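Local structure of ESAT-6-like protein MAB_3112 (4I0X) at residues 28-31 with 32-36; 47-50 with 51-54. The protein is of unknown function but, as a secreted ESAT-6-like WXG100 protein, pairs with its partner MAB_3113 in the EsxEF complex. The protein carries 4 engineered substitutions. One frame throughout, in Å; residues are numbered along the deposited sequence.

Interaction 1: residues 28-31 with 32-36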
ATOM      1  N   ARG A  28      14.370   2.790   1.203  1.00 11.39           N
ATOM      2  CA  ARG A  28      15.689   3.366   1.058  1.00 15.51           C
ATOM      3  C   ARG A  28      15.679   4.887   1.292  1.00 15.42           C
ATOM      4  O   ARG A  28      16.548   5.446   1.983  1.00 12.95           O
ATOM      5  CB  ARG A  28      16.259   3.016  -0.300  1.00 15.30           C
ATOM      6  CG  ARG A  28      16.591   1.519  -0.428  1.00 18.07           C
ATOM      7  CD  ARG A  28      17.359   1.217  -1.696  1.00 26.54           C
ATOM      8  NE  ARG A  28      16.585   1.438  -2.914  1.00 33.28           N
ATOM      9  CZ  ARG A  28      15.828   0.512  -3.512  1.00 38.19           C
ATOM     10  NH1 ARG A  28      15.706  -0.704  -2.991  1.00 32.76           N
ATOM     11  NH2 ARG A  28      15.168   0.810  -4.630  1.00 39.19           N
ATOM     12  N   ASP A  29      14.694   5.554   0.737  1.00 11.62           N
ATOM     13  CA  ASP A  29      14.600   7.009   0.893  1.00 11.64           C
ATOM     14  C   ASP A  29      14.407   7.389   2.354  1.00 10.88           C
ATOM     15  O   ASP A  29      15.072   8.298   2.880  1.00 14.93           O
ATOM     16  CB  ASP A  29      13.413   7.561   0.128  1.00 11.44           C
ATOM     17  CG  ASP A  29      13.587   7.523  -1.373  1.00 23.43           C
ATOM     18  OD1 ASP A  29      14.715   7.334  -1.879  1.00 23.79           O
ATOM     19  OD2 ASP A  29      12.566   7.718  -2.057  1.00 26.29           O
ATOM     20  N   VAL A  30      13.477   6.706   3.009  1.00 11.95           N
ATOM     21  CA  VAL A  30      13.172   6.989   4.398  1.00  9.73           C
ATOM     22  C   VAL A  30      14.367   6.766   5.264  1.00 12.25           C
ATOM     23  O   VAL A  30      14.702   7.631   6.059  1.00 14.04           O
ATOM     24  CB  VAL A  30      12.003   6.169   4.936  1.00 13.38           C
ATOM     25  CG1 VAL A  30      11.914   6.350   6.457  1.00 20.55           C
ATOM     26  CG2 VAL A  30      10.702   6.598   4.261  1.00 14.39           C
ATOM     27  N   GLN A  31      14.996   5.596   5.150  1.00 12.32           N
ATOM     28  CA  GLN A  31      16.193   5.325   5.938  1.00 16.66           C
ATOM     29  C   GLN A  31      17.280   6.384   5.708  1.00 20.09           C
ATOM     30  O   GLN A  31      18.016   6.697   6.628  1.00 13.28           O
ATOM     31  CB  GLN A  31      16.782   3.942   5.635  1.00 21.65           C
ATOM     32  CG  GLN A  31      15.837   2.785   5.950  1.00 29.01           C
ATOM     33  CD  GLN A  31      15.123   2.937   7.294  1.00 33.46           C
ATOM     34  OE1 GLN A  31      15.726   3.314   8.312  1.00 35.41           O
ATOM     35  NE2 GLN A  31      13.828   2.634   7.299  1.00 29.13           N
ATOM     36  N   SER A  32      17.393   6.937   4.500  1.00 12.92           N
ATOM     37  CA  SER A  32      18.475   7.907   4.263  1.00 14.18           C
ATOM     38  C   SER A  32      18.253   9.181   5.092  1.00 13.69           C
ATOM     39  O   SER A  32      19.206   9.944   5.318  1.00 14.76           O
ATOM     40  CB  SER A  32      18.604   8.268   2.776  1.00 15.02           C
ATOM     41  OG  SER A  32      17.553   9.149   2.386  1.00 16.08           O
ATOM     42  N   LEU A  33      17.016   9.439   5.518  1.00 12.34           N
ATOM     43  CA  LEU A  33      16.772  10.684   6.275  1.00 15.84           C
ATOM     44  C   LEU A  33      17.402  10.675   7.667  1.00 15.21           C
ATOM     45  O   LEU A  33      17.677  11.731   8.229  1.00 17.52           O
ATOM     46  CB  LEU A  33      15.288  10.948   6.434  1.00 11.08           C
ATOM     47  CG  LEU A  33      14.510  11.179   5.154  1.00 13.91           C
ATOM     48  CD1 LEU A  33      13.060  11.205   5.575  1.00 13.20           C
ATOM     49  CD2 LEU A  33      14.947  12.476   4.436  1.00 15.42           C
ATOM     50  N   PHE A  34      17.635   9.487   8.220  1.00 14.42           N
ATOM     51  CA  PHE A  34      17.975   9.366   9.632  1.00 13.75           C
ATOM     52  C   PHE A  34      19.433   9.593   9.925  1.00 20.67           C
ATOM     53  O   PHE A  34      19.812   9.786  11.079  1.00 24.11           O
ATOM     54  CB  PHE A  34      17.491   8.022  10.185  1.00 15.15           C
ATOM     55  CG  PHE A  34      16.015   7.861  10.088  1.00 17.61           C
ATOM     56  CD1 PHE A  34      15.181   8.912  10.399  1.00 14.74           C
ATOM     57  CD2 PHE A  34      15.451   6.681   9.638  1.00 16.36           C
ATOM     58  CE1 PHE A  34      13.818   8.766  10.308  1.00 18.36           C
ATOM     59  CE2 PHE A  34      14.075   6.556   9.520  1.00 11.27           C
ATOM     60  CZ  PHE A  34      13.273   7.580   9.854  1.00 17.67           C
ATOM     61  N   GLY A  35      20.244   9.628   8.865  1.00 23.41           N
ATOM     62  CA  GLY A  35      21.614  10.053   8.969  1.00 21.03           C
ATOM     63  C   GLY A  35      21.743  11.468   9.491  1.00 20.95           C
ATOM     64  O   GLY A  35      22.690  11.774  10.236  1.00 18.02           O
ATOM     65  N   VAL A  36      20.793  12.340   9.154  1.00 15.79           N
ATOM     66  CA  VAL A  36      20.841  13.709   9.679  1.00 26.29           C
ATOM     67  C   VAL A  36      19.689  14.049  10.615  1.00 17.32           C
ATOM     68  O   VAL A  36      19.854  14.833  11.557  1.00 22.54           O
ATOM     69  CB  VAL A  36      20.844  14.782   8.580  1.00 36.45           C
ATOM     70  CG1 VAL A  36      22.111  14.675   7.706  1.00 48.52           C
ATOM     71  CG2 VAL A  36      19.567  14.696   7.770  1.00 40.19           C
TER

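Interaction 2: residues 47-50 with 51-54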
ATOM      1  N   SER A  47       8.699   5.152  13.112  1.00 18.08           N
ATOM      2  CA  SER A  47       7.714   4.151  13.439  1.00 16.45           C
ATOM      3  C   SER A  47       6.433   4.267  12.551  1.00 18.85           C
ATOM      4  O   SER A  47       5.793   3.286  12.269  1.00 13.22           O
ATOM      5  CB  SER A  47       7.439   4.098  14.947  1.00 26.93           C
ATOM      6  OG  SER A  47       6.663   5.168  15.395  1.00 38.54           O
ATOM      7  N   GLY A  48       6.131   5.457  12.038  1.00 11.97           N
ATOM      8  CA  GLY A  48       5.123   5.610  11.023  1.00 11.61           C
ATOM      9  C   GLY A  48       5.445   4.832   9.748  1.00 11.59           C
ATOM     10  O   GLY A  48       4.581   4.166   9.184  1.00 13.48           O
ATOM     11  N   TRP A  49       6.692   4.945   9.293  1.00  9.81           N
ATOM     12  CA  TRP A  49       7.157   4.246   8.107  1.00 12.57           C
ATOM     13  C   TRP A  49       7.150   2.731   8.302  1.00  9.66           C
ATOM     14  O   TRP A  49       6.727   1.985   7.412  1.00 15.12           O
ATOM     15  CB  TRP A  49       8.534   4.747   7.627  1.00 12.75           C
ATOM     16  CG  TRP A  49       9.032   3.822   6.589  1.00 11.86           C
ATOM     17  CD1 TRP A  49      10.095   2.978   6.676  1.00 13.06           C
ATOM     18  CD2 TRP A  49       8.428   3.581   5.316  1.00 11.74           C
ATOM     19  NE1 TRP A  49      10.203   2.239   5.522  1.00 13.88           N
ATOM     20  CE2 TRP A  49       9.181   2.578   4.680  1.00 13.86           C
ATOM     21  CE3 TRP A  49       7.319   4.098   4.667  1.00 11.89           C
ATOM     22  CZ2 TRP A  49       8.860   2.099   3.417  1.00 12.04           C
ATOM     23  CZ3 TRP A  49       7.011   3.633   3.407  1.00 14.25           C
ATOM     24  CH2 TRP A  49       7.782   2.646   2.794  1.00 17.91           C
ATOM     25  N   ASP A  50       7.584   2.277   9.466  1.00 12.45           N
ATOM     26  CA  ASP A  50       7.524   0.870   9.811  1.00 17.73           C
ATOM     27  C   ASP A  50       6.105   0.353   9.695  1.00 15.57           C
ATOM     28  O   ASP A  50       5.890  -0.736   9.163  1.00 13.17           O
ATOM     29  CB  ASP A  50       8.017   0.646  11.222  1.00 20.43           C
ATOM     30  CG  ASP A  50       9.524   0.820  11.353  1.00 34.50           C
ATOM     31  OD1 ASP A  50      10.209   1.008  10.320  1.00 35.32           O
ATOM     32  OD2 ASP A  50      10.018   0.753  12.505  1.00 39.22           O
ATOM     33  N   GLU A  51       5.138   1.134  10.173  1.00 16.07           N
ATOM     34  CA  GLU A  51       3.737   0.741  10.044  1.00 13.32           C
ATOM     35  C   GLU A  51       3.270   0.837   8.582  1.00 12.19           C
ATOM     36  O   GLU A  51       2.601  -0.035   8.098  1.00 14.52           O
ATOM     37  CB  GLU A  51       2.829   1.547  10.978  1.00 17.68           C
ATOM     38  CG  GLU A  51       1.370   1.278  10.705  1.00 27.34           C
ATOM     39  CD  GLU A  51       0.419   1.862  11.736  1.00 28.66           C
ATOM     40  OE1 GLU A  51       0.853   2.606  12.646  1.00 40.53           O
ATOM     41  OE2 GLU A  51      -0.782   1.582  11.607  1.00 26.77           O
ATOM     42  N   MET A  52       3.633   1.892   7.862  1.00 13.09           N
ATOM     43  CA  MET A  52       3.319   1.962   6.444  1.00 12.03           C
ATOM     44  C   MET A  52       3.885   0.766   5.589  1.00 14.45           C
ATOM     45  O   MET A  52       3.197   0.182   4.746  1.00 14.70           O
ATOM     46  CB  MET A  52       3.813   3.309   5.916  1.00 14.69           C
ATOM     47  CG  MET A  52       3.414   3.603   4.553  1.00 14.29           C
ATOM     48  SD  MET A  52       3.610   5.352   4.083  1.00 17.05           S
ATOM     49  CE  MET A  52       2.731   5.154   2.554  1.00 25.13           C
ATOM     50  N   GLN A  53       5.147   0.426   5.790  1.00  9.63           N
ATOM     51  CA  GLN A  53       5.800  -0.634   5.074  1.00 14.39           C
ATOM     52  C   GLN A  53       5.155  -1.976   5.443  1.00 13.98           C
ATOM     53  O   GLN A  53       5.010  -2.858   4.603  1.00 15.07           O
ATOM     54  CB  GLN A  53       7.269  -0.636   5.449  1.00 13.75           C
ATOM     55  CG  GLN A  53       8.106  -1.638   4.729  1.00 20.23           C
ATOM     56  CD  GLN A  53       9.542  -1.604   5.214  1.00 30.47           C
ATOM     57  OE1 GLN A  53       9.805  -1.621   6.420  1.00 34.20           O
ATOM     58  NE2 GLN A  53      10.479  -1.527   4.280  1.00 33.98           N
ATOM     59  N   ASP A  54       4.773  -2.129   6.702  1.00 11.60           N
ATOM     60  CA  ASP A  54       4.090  -3.335   7.127  1.00 13.41           C
ATOM     61  C   ASP A  54       2.768  -3.453   6.369  1.00 19.60           C
ATOM     62  O   ASP A  54       2.428  -4.523   5.893  1.00 13.39           O
ATOM     63  CB  ASP A  54       3.907  -3.354   8.657  1.00 15.87           C
ATOM     64  CG  ASP A  54       3.318  -4.675   9.182  1.00 25.34           C
ATOM     65  OD1 ASP A  54       4.008  -5.732   9.086  1.00 23.26           O
ATOM     66  OD2 ASP A  54       2.188  -4.642   9.751  1.00 24.35           O
TER
HETATM   67  O   HOH W   1       7.789  -2.486   8.776  1.00 23.39           O

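Interaction 1: residues 28-31 with 32-36
The carbonyl oxygen of Asp29 is gripped by the hydroxyl of Ser32, whose OG donates to Asp29 O over 2.7 Å, and more weakly by the backbone N-H groups of Ser32 and Leu33. The hydroxyl reaches back because chi1 of Ser32 (75°) sets OG between its own N and carbonyl carbon, over the preceding turn; a short polar side chain suits this place, taking up a carbonyl that the regular i to i+4 bond hardly serves. Ser32 N still bonds to Arg28 O at 3.0 Å, the usual helical spacing. One residue on, the spacing shortens: Leu33 N goes to Val30 O (3.0 Å) and Phe34 N to Gln31 O (3.2 Å), both i to i+3, with each donor standing about 56° out of the carbonyl plane. This tightening ends helix 4-32 and leads into the loop before helix 40-72, the turn of the helical hairpin on which WXG100 proteins are built. Phe34 folds back over the last helical turn. With CG anti to its own carbonyl carbon (chi1 -61°), the ring is turned back toward the helix and lies alongside Val30, where Phe34 CE2 is 3.8 Å from Val30 CG1. Val30 O sits over one face of the ring, near its rim, while the amide oxygen of Gln31 meets the edge in the ring plane: Gln31 OE1 lies 3.6 Å from Phe34 CD2, where the ring's slightly positive hydrogens suit an oxygen. The bend at chi2 of Gln31 brings its amide there, and NE2 makes a weak hydrogen bond to Asp27. Arg46 of helix 40-72 adds a cation-pi contact to the Phe34 ring, and Val30 and Leu33 also pack on Val19 and His15 of the MAB_3113 chain.

Interaction 2: residues 47-50 with 51-54
Gln53 N donates to Trp49 O at 2.7 Å, a nearly straight bond (169° at the hydrogen) and the shortest of four successive i to i+4 bonds here. Met52 N to Gly48 O follows at 2.8 Å; Asp54 N to Asp50 O and Glu51 N to Ser47 O continue the regular pattern within helix 40-72. Asp50 O has a second partner, a water that donates to it at 2.6 Å and also to Gln53 OE1, tying the side-chain amide to the backbone one turn earlier. The aliphatic part of Gln53 packs on the Trp49 indole: Gln53 CB lies over one face of the six-membered ring, 4.1 Å from its centroid, in a CH-pi contact displaced toward the rim. The extended chain then carries its amide close to the indole nitrogen, with Gln53 CD 3.9 Å from Trp49 NE1 and out of the ring plane. Met52 comes to another part of the same ring, its CG 3.8 Å from Trp49 CZ3 and its SD at the ring edge, 5.0 Å from the six-ring centroid, a Met-aromatic contact. With CG of Trp49 anti to its backbone N (chi1 170°), the indole swings forward along the helix, which brings it within reach of both residues. Trp49 packs between the two helices of the WXG100 hairpin: NE1 hydrogen-bonds to Asp27 of helix 4-32, where Leu26 and Val30 also touch the ring, and Met79 of the MAB_3113 chain packs on it too. Flexible, polarisable methionine and the methylenes of glutamine thus suit a large aromatic surface, while its one polar atom is satisfied by a carboxylate, so the indole can be buried without leaving its N-H unpaired.

Interaction 1 spans the end of helix 4-32 and the loop after it; interaction 2 lies within helix 40-72. Their centres are about 14 Å apart, yet they meet directly: Val30 CG1 is 3.8 Å from Trp49 CG, and Gln31 NE2 is 3.8 Å from Trp49 CD1. Both are partly buried and touch the MAB_3113 chain, with Val30, Leu33 and Phe34 buried in the one and Trp49 and Met52 in the other, while Ser32, Ser47 and Asp50 are exposed. In residues 28-36 bonding shifts to shorter spacings, a serine hydroxyl assisting; in 47-54 regular backbone bonds leave side chains to handle the aromatic packing. A single carboxylate oxygen, Asp27 OD1, joins the two.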